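Local atomic coordinates of adenylation domain (Streptomyces sp., PDB entry 5N9X), a protein that belongs to the ANL superfamily of AMP-binding enzymes and binds adenosine-5'-triphosphate and threonine. Residues S192-F197 and A320-L325; A199-L204 and E277-V282. All coordinates share one frame; numbering follows the deposited sequence.

Contact 1. Residues S192-F197 and A320-L325; sequences SRLFSF and ATFHRL
The loop that follows helix 181-191 passes beside the strand 321-324 without pairing to it, the backbones coming nearest at L194 and F322, whose CA atoms lie 7.9 Å apart. The strand belongs to the large mixed sheet, where it lies antiparallel between 306-310 and 336-340, and the contact is a small apolar cluster of L194, F195 and F322. CB of F322 points at the loop, and with CG anti to the backbone N (chi1 177°) the ring continues on to meet L194 and F195. One face of this ring is covered by L194: CB forms a CH-pi contact, 3.8 Å from the ring centroid and 17° off the normal. The two methyls extend the cover on the same face, CD1 near CB and CG, CD2 over the CD1-CE1 side of the ring. F195 meets the ring at its edge. The two rings make a T-shaped pair, centroids 5.1 Å apart and planes at 85°, with CE2 of F322 directed at the face of F195, 3.7 Å from its CE2. I308 of the adjacent strand 306-310 touches both phenylalanines. The side chain of F322 is about 10 Å from the bound ATP, and that of F195 about 11 Å from the bound threonine. At the rim of the F322 ring, CZ lies 3.5 Å from the backbone O of L194.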
ATOM      1  N   SER A 192     -11.535  11.514  -9.328  1.00 21.14           N
ATOM      2  CA  SER A 192     -11.834  11.962 -10.684  1.00 26.16           C
ATOM      3  C   SER A 192     -11.498  13.433 -10.959  1.00 26.97           C
ATOM      4  O   SER A 192     -11.069  13.780 -12.057  1.00 21.09           O
ATOM      5  CB  SER A 192     -13.310  11.719 -10.967  1.00 22.22           C
ATOM      6  OG  SER A 192     -14.068  12.831 -10.524  1.00 23.84           O
ATOM      7  N   ARG A 193     -11.706  14.287  -9.958  1.00 25.46           N
ATOM      8  CA  ARG A 193     -11.455  15.718 -10.104  1.00 26.57           C
ATOM      9  C   ARG A 193     -10.132  16.221  -9.516  1.00 30.56           C
ATOM     10  O   ARG A 193      -9.655  17.291  -9.895  1.00 36.74           O
ATOM     11  CB  ARG A 193     -12.618  16.513  -9.500  1.00 32.94           C
ATOM     12  CG  ARG A 193     -13.789  16.671 -10.455  1.00 37.73           C
ATOM     13  CD  ARG A 193     -14.998  17.308  -9.793  1.00 40.06           C
ATOM     14  NE  ARG A 193     -16.068  17.593 -10.752  1.00 53.34           N
ATOM     15  CZ  ARG A 193     -17.368  17.593 -10.451  1.00 59.92           C
ATOM     16  NH1 ARG A 193     -17.767  17.311  -9.216  1.00 65.14           N
ATOM     17  NH2 ARG A 193     -18.275  17.868 -11.380  1.00 58.56           N
ATOM     18  N   LEU A 194      -9.530  15.477  -8.597  1.00 22.34           N
ATOM     19  CA  LEU A 194      -8.255  15.917  -8.035  1.00 23.67           C
ATOM     20  C   LEU A 194      -7.054  15.548  -8.913  1.00 16.84           C
ATOM     21  O   LEU A 194      -6.013  16.199  -8.876  1.00 15.24           O
ATOM     22  CB  LEU A 194      -8.064  15.347  -6.629  1.00 19.43           C
ATOM     23  CG  LEU A 194      -9.013  15.899  -5.558  1.00 28.13           C
ATOM     24  CD1 LEU A 194      -9.140  14.921  -4.384  1.00 17.38           C
ATOM     25  CD2 LEU A 194      -8.554  17.264  -5.072  1.00 17.09           C
ATOM     26  N   PHE A 195      -7.199  14.480  -9.680  1.00 21.65           N
ATOM     27  CA  PHE A 195      -6.152  14.044 -10.584  1.00 16.47           C
ATOM     28  C   PHE A 195      -6.663  14.357 -11.984  1.00 21.58           C
ATOM     29  O   PHE A 195      -7.880  14.408 -12.194  1.00 21.73           O
ATOM     30  CB  PHE A 195      -5.881  12.535 -10.448  1.00 12.15           C
ATOM     31  CG  PHE A 195      -5.064  12.121  -9.231  1.00 16.02           C
ATOM     32  CD1 PHE A 195      -3.679  12.198  -9.235  1.00 13.52           C
ATOM     33  CD2 PHE A 195      -5.688  11.581  -8.107  1.00 17.23           C
ATOM     34  CE1 PHE A 195      -2.933  11.777  -8.130  1.00 12.49           C
ATOM     35  CE2 PHE A 195      -4.940  11.154  -6.996  1.00 12.49           C
ATOM     36  CZ  PHE A 195      -3.568  11.260  -7.012  1.00 11.16           C
ATOM     37  N   SER A 196      -5.760  14.517 -12.944  1.00 17.39           N
ATOM     38  CA  SER A 196      -6.154  14.574 -14.357  1.00 19.99           C
ATOM     39  C   SER A 196      -5.605  13.382 -15.156  1.00 19.40           C
ATOM     40  O   SER A 196      -4.522  13.464 -15.746  1.00 22.32           O
ATOM     41  CB  SER A 196      -5.681  15.894 -14.966  1.00 22.64           C
ATOM     42  OG  SER A 196      -6.001  15.976 -16.339  1.00 26.77           O
ATOM     43  N   PHE A 197      -6.344  12.276 -15.156  1.00 16.42           N
ATOM     44  CA  PHE A 197      -5.942  11.060 -15.872  1.00 15.50           C
ATOM     45  C   PHE A 197      -6.542  10.933 -17.272  1.00 15.54           C
ATOM     46  O   PHE A 197      -7.687  11.305 -17.505  1.00 20.06           O
ATOM     47  CB  PHE A 197      -6.326   9.813 -15.055  1.00 10.19           C
ATOM     48  CG  PHE A 197      -5.672   9.754 -13.708  1.00 14.68           C
ATOM     49  CD1 PHE A 197      -4.303   9.989 -13.583  1.00 12.29           C
ATOM     50  CD2 PHE A 197      -6.400   9.431 -12.572  1.00 11.04           C
ATOM     51  CE1 PHE A 197      -3.680   9.937 -12.346  1.00 13.59           C
ATOM     52  CE2 PHE A 197      -5.780   9.362 -11.331  1.00 13.45           C
ATOM     53  CZ  PHE A 197      -4.422   9.620 -11.215  1.00 10.26           C
ATOM     54  N   ALA A 320      -7.151   7.680   1.369  1.00 13.20           N
ATOM     55  CA  ALA A 320      -8.189   8.357   2.131  1.00 11.19           C
ATOM     56  C   ALA A 320      -8.042   9.885   2.095  1.00 18.57           C
ATOM     57  O   ALA A 320      -8.966  10.614   2.507  1.00 19.39           O
ATOM     58  CB  ALA A 320      -8.178   7.873   3.562  1.00 12.41           C
ATOM     59  N   THR A 321      -6.884  10.374   1.651  1.00 11.48           N
ATOM     60  CA  THR A 321      -6.651  11.821   1.549  1.00 13.49           C
ATOM     61  C   THR A 321      -5.840  12.168   0.309  1.00 17.11           C
ATOM     62  O   THR A 321      -5.368  11.279  -0.400  1.00 16.27           O
ATOM     63  CB  THR A 321      -5.912  12.412   2.789  1.00 15.94           C
ATOM     64  OG1 THR A 321      -4.517  12.112   2.725  1.00 14.93           O
ATOM     65  CG2 THR A 321      -6.480  11.876   4.089  1.00 16.86           C
ATOM     66  N   PHE A 322      -5.662  13.470   0.088  1.00 19.12           N
ATOM     67  CA  PHE A 322      -4.959  14.025  -1.067  1.00 15.24           C
ATOM     68  C   PHE A 322      -4.324  15.349  -0.657  1.00 21.58           C
ATOM     69  O   PHE A 322      -4.969  16.234  -0.071  1.00 22.40           O
ATOM     70  CB  PHE A 322      -5.929  14.220  -2.249  1.00 12.42           C
ATOM     71  CG  PHE A 322      -5.317  14.863  -3.493  1.00 13.09           C
ATOM     72  CD1 PHE A 322      -5.056  16.241  -3.551  1.00 12.39           C
ATOM     73  CD2 PHE A 322      -5.082  14.091  -4.639  1.00 13.09           C
ATOM     74  CE1 PHE A 322      -4.519  16.837  -4.720  1.00 17.49           C
ATOM     75  CE2 PHE A 322      -4.563  14.669  -5.811  1.00 17.87           C
ATOM     76  CZ  PHE A 322      -4.276  16.052  -5.853  1.00 14.10           C
ATOM     77  N   HIS A 323      -3.051  15.491  -0.975  1.00 17.32           N
ATOM     78  CA  HIS A 323      -2.387  16.752  -0.768  1.00 14.97           C
ATOM     79  C   HIS A 323      -1.306  16.936  -1.812  1.00 23.61           C
ATOM     80  O   HIS A 323      -0.326  16.178  -1.839  1.00 17.98           O
ATOM     81  CB  HIS A 323      -1.776  16.847   0.624  1.00 14.54           C
ATOM     82  CG  HIS A 323      -1.027  18.120   0.851  1.00 22.30           C
ATOM     83  ND1 HIS A 323      -1.651  19.350   0.923  1.00 22.46           N
ATOM     84  CD2 HIS A 323       0.297  18.361   0.994  1.00 19.04           C
ATOM     85  CE1 HIS A 323      -0.743  20.286   1.132  1.00 14.59           C
ATOM     86  NE2 HIS A 323       0.446  19.714   1.173  1.00 15.94           N
ATOM     87  N   ARG A 324      -1.480  17.954  -2.658  1.00 18.23           N
ATOM     88  CA  ARG A 324      -0.437  18.332  -3.590  1.00 17.46           C
ATOM     89  C   ARG A 324       0.680  19.102  -2.851  1.00 21.81           C
ATOM     90  O   ARG A 324       0.426  20.109  -2.174  1.00 16.41           O
ATOM     91  CB  ARG A 324      -1.012  19.160  -4.748  1.00 16.47           C
ATOM     92  CG  ARG A 324       0.072  19.708  -5.649  1.00 24.48           C
ATOM     93  CD  ARG A 324      -0.411  20.264  -6.975  1.00 24.27           C
ATOM     94  NE  ARG A 324       0.147  21.603  -7.152  1.00 40.96           N
ATOM     95  CZ  ARG A 324       1.350  21.848  -7.660  1.00 38.72           C
ATOM     96  NH1 ARG A 324       2.133  20.846  -8.032  1.00 34.50           N
ATOM     97  NH2 ARG A 324       1.786  23.093  -7.771  1.00 40.30           N
ATOM     98  N   LEU A 325       1.912  18.619  -2.979  1.00 15.62           N
ATOM     99  CA  LEU A 325       3.033  19.274  -2.331  1.00 20.85           C
ATOM    100  C   LEU A 325       3.329  20.682  -2.909  1.00 27.75           C
ATOM    101  O   LEU A 325       3.242  20.908  -4.121  1.00 25.24           O
ATOM    102  CB  LEU A 325       4.266  18.377  -2.416  1.00 22.99           C
ATOM    103  CG  LEU A 325       4.325  17.355  -1.277  1.00 22.66           C
ATOM    104  CD1 LEU A 325       3.353  16.208  -1.526  1.00 18.99           C
ATOM    105  CD2 LEU A 325       5.728  16.815  -1.110  1.00 28.03           C
TER

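Contact 2. Residues A199-L204 and E277-V282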
ATOM      1  N   ALA A 199      -6.441   8.302 -21.158  1.00 13.74           N
ATOM      2  CA  ALA A 199      -5.998   7.132 -21.898  1.00 14.49           C
ATOM      3  C   ALA A 199      -4.513   7.182 -22.319  1.00 17.32           C
ATOM      4  O   ALA A 199      -3.912   6.145 -22.569  1.00 14.47           O
ATOM      5  CB  ALA A 199      -6.873   6.949 -23.114  1.00 11.51           C
ATOM      6  N   ASP A 200      -3.924   8.374 -22.394  1.00 14.85           N
ATOM      7  CA  ASP A 200      -2.543   8.488 -22.852  1.00 18.17           C
ATOM      8  C   ASP A 200      -1.501   8.143 -21.776  1.00 18.82           C
ATOM      9  O   ASP A 200      -0.313   7.963 -22.080  1.00 13.13           O
ATOM     10  CB  ASP A 200      -2.296   9.901 -23.378  1.00 14.09           C
ATOM     11  CG  ASP A 200      -3.093  10.195 -24.631  1.00 15.67           C
ATOM     12  OD1 ASP A 200      -3.174   9.321 -25.510  1.00 26.75           O
ATOM     13  OD2 ASP A 200      -3.654  11.298 -24.728  1.00 21.65           O
ATOM     14  N   ASP A 201      -1.939   8.049 -20.523  1.00 16.36           N
ATOM     15  CA  ASP A 201      -1.009   7.796 -19.426  1.00 18.80           C
ATOM     16  C   ASP A 201      -0.344   6.402 -19.476  1.00 17.02           C
ATOM     17  O   ASP A 201      -0.835   5.468 -20.117  1.00 14.78           O
ATOM     18  CB  ASP A 201      -1.725   8.009 -18.068  1.00 16.70           C
ATOM     19  CG  ASP A 201      -1.878   9.490 -17.716  1.00 16.89           C
ATOM     20  OD1 ASP A 201      -0.858  10.203 -17.749  1.00 14.12           O
ATOM     21  OD2 ASP A 201      -3.010   9.942 -17.428  1.00 16.32           O
ATOM     22  N   ARG A 202       0.816   6.307 -18.832  1.00 16.43           N
ATOM     23  CA  ARG A 202       1.450   5.038 -18.560  1.00 13.13           C
ATOM     24  C   ARG A 202       1.621   4.901 -17.053  1.00 14.63           C
ATOM     25  O   ARG A 202       2.292   5.731 -16.424  1.00 18.89           O
ATOM     26  CB  ARG A 202       2.803   4.921 -19.246  1.00 14.49           C
ATOM     27  CG  ARG A 202       2.769   4.446 -20.686  1.00 23.49           C
ATOM     28  CD  ARG A 202       3.109   5.591 -21.608  1.00 17.24           C
ATOM     29  NE  ARG A 202       3.376   5.133 -22.961  1.00 23.75           N
ATOM     30  CZ  ARG A 202       3.944   5.885 -23.900  1.00 36.87           C
ATOM     31  NH1 ARG A 202       4.304   7.134 -23.628  1.00 29.77           N
ATOM     32  NH2 ARG A 202       4.157   5.386 -25.113  1.00 37.43           N
ATOM     33  N   TRP A 203       1.016   3.860 -16.486  1.00 13.19           N
ATOM     34  CA  TRP A 203       1.110   3.595 -15.060  1.00 13.86           C
ATOM     35  C   TRP A 203       2.149   2.493 -14.847  1.00 20.92           C
ATOM     36  O   TRP A 203       2.249   1.560 -15.643  1.00 17.34           O
ATOM     37  CB  TRP A 203      -0.244   3.174 -14.497  1.00 14.36           C
ATOM     38  CG  TRP A 203      -1.268   4.282 -14.410  1.00 15.28           C
ATOM     39  CD1 TRP A 203      -1.823   4.975 -15.450  1.00  9.83           C
ATOM     40  CD2 TRP A 203      -1.890   4.779 -13.225  1.00 10.96           C
ATOM     41  NE1 TRP A 203      -2.730   5.878 -14.983  1.00  9.45           N
ATOM     42  CE2 TRP A 203      -2.791   5.790 -13.621  1.00 10.96           C
ATOM     43  CE3 TRP A 203      -1.768   4.473 -11.869  1.00  9.46           C
ATOM     44  CZ2 TRP A 203      -3.569   6.507 -12.701  1.00 10.38           C
ATOM     45  CZ3 TRP A 203      -2.538   5.163 -10.967  1.00 12.80           C
ATOM     46  CH2 TRP A 203      -3.432   6.177 -11.384  1.00 13.14           C
ATOM     47  N   LEU A 204       2.937   2.605 -13.786  1.00 21.87           N
ATOM     48  CA  LEU A 204       3.915   1.574 -13.497  1.00 17.10           C
ATOM     49  C   LEU A 204       3.320   0.627 -12.473  1.00 14.93           C
ATOM     50  O   LEU A 204       2.841   1.084 -11.452  1.00 21.65           O
ATOM     51  CB  LEU A 204       5.222   2.200 -12.984  1.00 17.08           C
ATOM     52  CG  LEU A 204       6.395   1.255 -12.711  1.00 19.87           C
ATOM     53  CD1 LEU A 204       6.802   0.568 -14.008  1.00 13.88           C
ATOM     54  CD2 LEU A 204       7.571   2.004 -12.102  1.00 14.16           C
ATOM     55  N   GLU A 277       8.453  12.960 -19.130  1.00 26.40           N
ATOM     56  CA  GLU A 277       7.102  12.429 -19.276  1.00 27.94           C
ATOM     57  C   GLU A 277       6.338  12.256 -17.952  1.00 22.79           C
ATOM     58  O   GLU A 277       5.101  12.129 -17.967  1.00 23.67           O
ATOM     59  CB  GLU A 277       7.154  11.093 -20.025  1.00 18.72           C
ATOM     60  CG  GLU A 277       7.860  11.187 -21.375  1.00 25.95           C
ATOM     61  CD  GLU A 277       7.462  10.078 -22.320  1.00 23.00           C
ATOM     62  OE1 GLU A 277       6.298  10.073 -22.770  1.00 31.84           O
ATOM     63  OE2 GLU A 277       8.317   9.229 -22.635  1.00 27.38           O
ATOM     64  N   LEU A 278       7.049  12.238 -16.823  1.00 16.12           N
ATOM     65  CA  LEU A 278       6.379  12.095 -15.518  1.00 22.17           C
ATOM     66  C   LEU A 278       5.386  13.229 -15.230  1.00 22.30           C
ATOM     67  O   LEU A 278       5.762  14.406 -15.203  1.00 18.23           O
ATOM     68  CB  LEU A 278       7.397  12.025 -14.372  1.00 22.55           C
ATOM     69  CG  LEU A 278       7.440  10.705 -13.586  1.00 24.85           C
ATOM     70  CD1 LEU A 278       8.358  10.784 -12.376  1.00 16.53           C
ATOM     71  CD2 LEU A 278       6.048  10.313 -13.171  1.00 17.41           C
ATOM     72  N   ARG A 279       4.121  12.868 -15.019  1.00 21.11           N
ATOM     73  CA  ARG A 279       3.093  13.857 -14.696  1.00 19.80           C
ATOM     74  C   ARG A 279       2.771  13.831 -13.217  1.00 12.49           C
ATOM     75  O   ARG A 279       2.563  14.872 -12.617  1.00 16.41           O
ATOM     76  CB  ARG A 279       1.806  13.634 -15.516  1.00 12.33           C
ATOM     77  CG  ARG A 279       1.987  13.619 -17.012  1.00 12.67           C
ATOM     78  CD  ARG A 279       0.718  13.140 -17.708  1.00 12.81           C
ATOM     79  NE  ARG A 279      -0.369  14.103 -17.569  1.00 22.19           N
ATOM     80  CZ  ARG A 279      -1.526  13.865 -16.948  1.00 29.83           C
ATOM     81  NH1 ARG A 279      -1.761  12.680 -16.376  1.00 25.25           N
ATOM     82  NH2 ARG A 279      -2.450  14.824 -16.876  1.00 18.90           N
ATOM     83  N   TYR A 280       2.735  12.639 -12.631  1.00 15.16           N
ATOM     84  CA  TYR A 280       2.426  12.505 -11.203  1.00 14.38           C
ATOM     85  C   TYR A 280       3.340  11.533 -10.494  1.00 10.20           C
ATOM     86  O   TYR A 280       3.599  10.441 -10.980  1.00 11.87           O
ATOM     87  CB  TYR A 280       0.989  12.022 -10.982  1.00 10.94           C
ATOM     88  CG  TYR A 280      -0.120  12.960 -11.369  1.00 11.18           C
ATOM     89  CD1 TYR A 280      -0.509  13.991 -10.522  1.00 13.66           C
ATOM     90  CD2 TYR A 280      -0.819  12.776 -12.555  1.00  9.35           C
ATOM     91  CE1 TYR A 280      -1.557  14.850 -10.862  1.00 15.12           C
ATOM     92  CE2 TYR A 280      -1.864  13.602 -12.912  1.00 12.03           C
ATOM     93  CZ  TYR A 280      -2.235  14.647 -12.066  1.00 22.34           C
ATOM     94  OH  TYR A 280      -3.282  15.476 -12.427  1.00 14.94           O
ATOM     95  N   VAL A 281       3.810  11.919  -9.326  1.00 13.25           N
ATOM     96  CA  VAL A 281       4.348  10.937  -8.406  1.00 14.57           C
ATOM     97  C   VAL A 281       3.447  10.949  -7.177  1.00 10.58           C
ATOM     98  O   VAL A 281       3.254  11.973  -6.571  1.00 10.58           O
ATOM     99  CB  VAL A 281       5.796  11.213  -8.027  1.00 13.76           C
ATOM    100  CG1 VAL A 281       6.432   9.960  -7.442  1.00 10.35           C
ATOM    101  CG2 VAL A 281       6.569  11.654  -9.253  1.00 10.29           C
ATOM    102  N   VAL A 282       2.882   9.798  -6.846  1.00 11.91           N
ATOM    103  CA  VAL A 282       1.942   9.683  -5.749  1.00 12.18           C
ATOM    104  C   VAL A 282       2.626   8.904  -4.669  1.00  9.91           C
ATOM    105  O   VAL A 282       3.181   7.855  -4.945  1.00 14.21           O
ATOM    106  CB  VAL A 282       0.618   8.975  -6.177  1.00 12.34           C
ATOM    107  CG1 VAL A 282      -0.206   8.575  -4.970  1.00 10.87           C
ATOM    108  CG2 VAL A 282      -0.192   9.855  -7.091  1.00  7.70           C
TER
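Salt bridges join the entry to strand 202-205, an outermost strand of a four-stranded mixed sheet, to the loop leading into strand 280-284 of the larger mixed sheet of this ANL-family domain. The backbones stay well apart, 8.7 Å between the CA atoms of D201 and R279, and the gap is spanned mainly by the arginines and the glutamate. The shorter bridge runs from NH1 of R279 to OD1 of D201, a hydrogen bond of 3.0 Å. It is bent, with an N-H...O angle of 131°, and the carboxylate oxygen, which uses its syn lone pair, sits 33° out of the guanidinium plane. OD2 of D201 is also close, 3.2 Å from NH1 of R279. The bend at chi3 of R279 (68°) turns the guanidinium toward the aspartate; CD of R279 itself is 3.3 Å from OD1 of D201. Both ends have further partners: OD1 of D201 also bonds T252 OG1, OD2 takes the backbone N of S198, and NH2 of R279 donates to the carbonyl O of S196. This shared bonding probably fixes the rotation of the buried carboxylate. Farther out, R202 and E277 form a second, long bridge, 3.7 Å between NH1 of R202 and OE1 of E277. The glutamate oxygen approaches the guanidinium at its edge, but the two flat groups are nearly perpendicular and the link is probably weak. T252 and V253, at the start of strand 253-256, bond to the backbone of R202; strand 280-284 lies between 253-256 and 306-310, parallel to both, and D201 and W203 bond to E227 at the start of strand 227-230.

How the contacts relate
Contact 2 is nested within the chain loop that contact 1 closes, and the two lie with centres about 13 Å apart. Both reach the same large mixed sheet, contact 1 through strand 321-324 and contact 2 through strand 280-284. Their chemistry differs: contact 1 is apolar and aromatic, whereas contact 2 depends on charged side chains, with a short bridge at the buried D201 and a long one at the exposed E277. Each is only partly buried. They meet directly where S196 N pairs with Y280 OH, and in the packing of F195 on V282 and F197 on W203, making 192-197 a bridge between them.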